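Local structure of oxidoreductase, Gfo/Idh/MocA family (Vibrio cholerae, 1XEA) at residues Ser178-Leu183 with Trp204-Thr209. The protein probably works as a dinucleotide-dependent oxidoreductase of the Gfo/Idh/MocA family, its N-terminal Rossmann domain binding the nucleotide. Residues are numbered along the deposited sequence; the frame is centred on the assembly and turned at random.
Sequences SRQCNL and WQTGDT
Gln180 lies over one face of the Trp204 indole with its whole side chain, CB over the six-membered side, CG over the five-membered ring and the amide near NE1 and CD1. Gln180 CG sits 3.8 Å from the centroid of the Trp204 five-membered ring and 16° off the ring normal, a CH-pi contact. Gln180 CB packs 3.6 Å from Trp204 CZ2. With CG anti to the backbone N (chi1 -162°) and a bend at chi2, the chain runs across the indole from the six-membered side to NE1, and the amide comes down tilted, its plane 43° from that of the ring. Gln180 OE1 therefore ends 3.2 Å from Trp204 NE1, but above the indole, and the angle is too poor for a hydrogen bond.

These contacts join the loop between helix 160-175 and strand 186-193 to the end of strand 196-206, in the large mixed sheet that accompanies the Rossmann domain in this family. Thr206 to Thr209 form a type II' beta turn, the hairpin link to strand 209-216, with Gly207 at positive phi.

Around the edge of the same ring, near its plane, comes Ser178. Ser178 OG donates a hydrogen bond of 2.9 Å to Thr206 OG1 and also lies 3.3 Å from Trp204 NE1. Thr206 keeps OG1 beside its backbone N, which sets the hydroxyl toward the serine; Thr206 CG2 rests against Ser178 CB at 3.5 Å. Leu211 on strand 209-216 touches both Ser178 and Trp204. On the loop side, the backbone N of Gln180 is hydrogen-bonded to Asn176 OD1, and Asn176 also touches the Trp204 side chain.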
loop_
_atom_site.group_PDB
_atom_site.type_symbol
_atom_site.label_atom_id
_atom_site.label_comp_id
_atom_site.label_asym_id
_atom_site.label_seq_id
_atom_site.Cartn_x
_atom_site.Cartn_y
_atom_site.Cartn_z
ATOM N N SER A 178 5.590 -31.492 1.326
ATOM C CA SER A 178 5.052 -32.850 1.292
ATOM C C SER A 178 6.071 -33.848 0.744
ATOM O O SER A 178 5.750 -35.014 0.502
ATOM C CB SER A 178 3.805 -32.886 0.409
ATOM O OG SER A 178 4.155 -32.753 -0.961
ATOM N N ARG A 179 7.296 -33.376 0.542
ATOM C CA ARG A 179 8.366 -34.204 0.001
ATOM C C ARG A 179 7.918 -34.800 -1.322
ATOM O O ARG A 179 7.742 -36.011 -1.442
ATOM C CB ARG A 179 8.740 -35.326 0.968
ATOM C CG ARG A 179 9.138 -34.850 2.352
ATOM C CD ARG A 179 9.872 -35.946 3.112
ATOM N NE ARG A 179 9.272 -37.280 2.933
ATOM C CZ ARG A 179 9.641 -38.181 2.015
ATOM N NH1 ARG A 179 10.621 -37.905 1.163
ATOM N NH2 ARG A 179 9.050 -39.374 1.966
ATOM N N GLN A 180 7.719 -33.930 -2.307
ATOM C CA GLN A 180 7.301 -34.332 -3.646
ATOM C C GLN A 180 8.594 -34.639 -4.401
ATOM O O GLN A 180 9.468 -33.783 -4.515
ATOM C CB GLN A 180 6.547 -33.179 -4.313
ATOM C CG GLN A 180 5.687 -33.553 -5.509
ATOM C CD GLN A 180 4.544 -34.497 -5.149
ATOM O OE1 GLN A 180 4.029 -34.487 -4.019
ATOM N NE2 GLN A 180 4.129 -35.307 -6.116
ATOM N N CYS A 181 8.716 -35.852 -4.926
ATOM C CA CYS A 181 9.934 -36.239 -5.618
ATOM C C CYS A 181 9.719 -36.658 -7.058
ATOM O O CYS A 181 10.561 -37.342 -7.632
ATOM C CB CYS A 181 10.588 -37.381 -4.859
ATOM S SG CYS A 181 9.449 -38.730 -4.607
ATOM N N ASN A 182 8.596 -36.248 -7.638
ATOM C CA ASN A 182 8.274 -36.580 -9.022
ATOM C C ASN A 182 7.200 -35.652 -9.589
ATOM O O ASN A 182 6.985 -34.542 -9.093
ATOM C CB ASN A 182 7.794 -38.031 -9.122
ATOM C CG ASN A 182 6.583 -38.312 -8.243
ATOM O OD1 ASN A 182 5.911 -39.326 -8.413
ATOM N ND2 ASN A 182 6.306 -37.420 -7.293
ATOM N N LEU A 183 6.521 -36.123 -10.628
ATOM C CA LEU A 183 5.471 -35.346 -11.267
ATOM C C LEU A 183 4.094 -35.937 -11.012
ATOM O O LEU A 183 3.121 -35.586 -11.680
ATOM C CB LEU A 183 5.720 -35.259 -12.768
ATOM C CG LEU A 183 7.044 -34.642 -13.205
ATOM C CD1 LEU A 183 7.032 -34.549 -14.715
ATOM C CD2 LEU A 183 7.240 -33.257 -12.597
ATOM N N TRP A 204 0.838 -28.739 -7.302
ATOM C CA TRP A 204 0.266 -30.051 -7.015
ATOM C C TRP A 204 -0.474 -30.013 -5.682
ATOM O O TRP A 204 -0.312 -29.078 -4.894
ATOM C CB TRP A 204 1.354 -31.112 -6.954
ATOM C CG TRP A 204 2.239 -30.998 -5.766
ATOM C CD1 TRP A 204 2.154 -31.713 -4.602
ATOM C CD2 TRP A 204 3.405 -30.181 -5.654
ATOM N NE1 TRP A 204 3.208 -31.393 -3.773
ATOM C CE2 TRP A 204 3.985 -30.452 -4.393
ATOM C CE3 TRP A 204 4.004 -29.231 -6.495
ATOM C CZ2 TRP A 204 5.163 -29.830 -3.965
ATOM C CZ3 TRP A 204 5.169 -28.610 -6.072
ATOM C CH2 TRP A 204 5.733 -28.907 -4.811
ATOM N N GLN A 205 -1.277 -31.037 -5.421
ATOM C CA GLN A 205 -2.031 -31.084 -4.180
ATOM C C GLN A 205 -1.719 -32.321 -3.327
ATOM O O GLN A 205 -1.781 -33.447 -3.812
ATOM C CB GLN A 205 -3.527 -30.993 -4.505
ATOM C CG GLN A 205 -4.439 -31.050 -3.296
ATOM C CD GLN A 205 -5.619 -30.086 -3.386
ATOM O OE1 GLN A 205 -6.160 -29.831 -4.466
ATOM N NE2 GLN A 205 -6.033 -29.560 -2.239
ATOM N N THR A 206 -1.362 -32.093 -2.064
ATOM C CA THR A 206 -1.049 -33.165 -1.116
ATOM C C THR A 206 -2.057 -33.132 0.015
ATOM O O THR A 206 -1.943 -32.316 0.934
ATOM C CB THR A 206 0.349 -32.996 -0.468
ATOM O OG1 THR A 206 1.370 -33.254 -1.439
ATOM C CG2 THR A 206 0.521 -33.954 0.711
ATOM N N GLY A 207 -3.034 -34.025 -0.041
ATOM C CA GLY A 207 -4.038 -34.058 1.005
ATOM C C GLY A 207 -4.945 -32.858 0.865
ATOM O O GLY A 207 -5.564 -32.665 -0.178
ATOM N N ASP A 208 -5.020 -32.043 1.907
ATOM C CA ASP A 208 -5.871 -30.869 1.871
ATOM C C ASP A 208 -5.049 -29.615 1.655
ATOM O O ASP A 208 -5.496 -28.509 1.952
ATOM C CB ASP A 208 -6.652 -30.744 3.179
ATOM C CG ASP A 208 -7.445 -31.988 3.499
ATOM O OD1 ASP A 208 -8.221 -32.443 2.634
ATOM O OD2 ASP A 208 -7.286 -32.513 4.619
ATOM N N THR A 209 -3.849 -29.783 1.127
ATOM C CA THR A 209 -2.984 -28.639 0.908
ATOM C C THR A 209 -2.572 -28.489 -0.543
ATOM O O THR A 209 -2.122 -29.443 -1.162
ATOM C CB THR A 209 -1.714 -28.760 1.755
ATOM O OG1 THR A 209 -2.074 -28.991 3.123
ATOM C CG2 THR A 209 -0.888 -27.487 1.653
#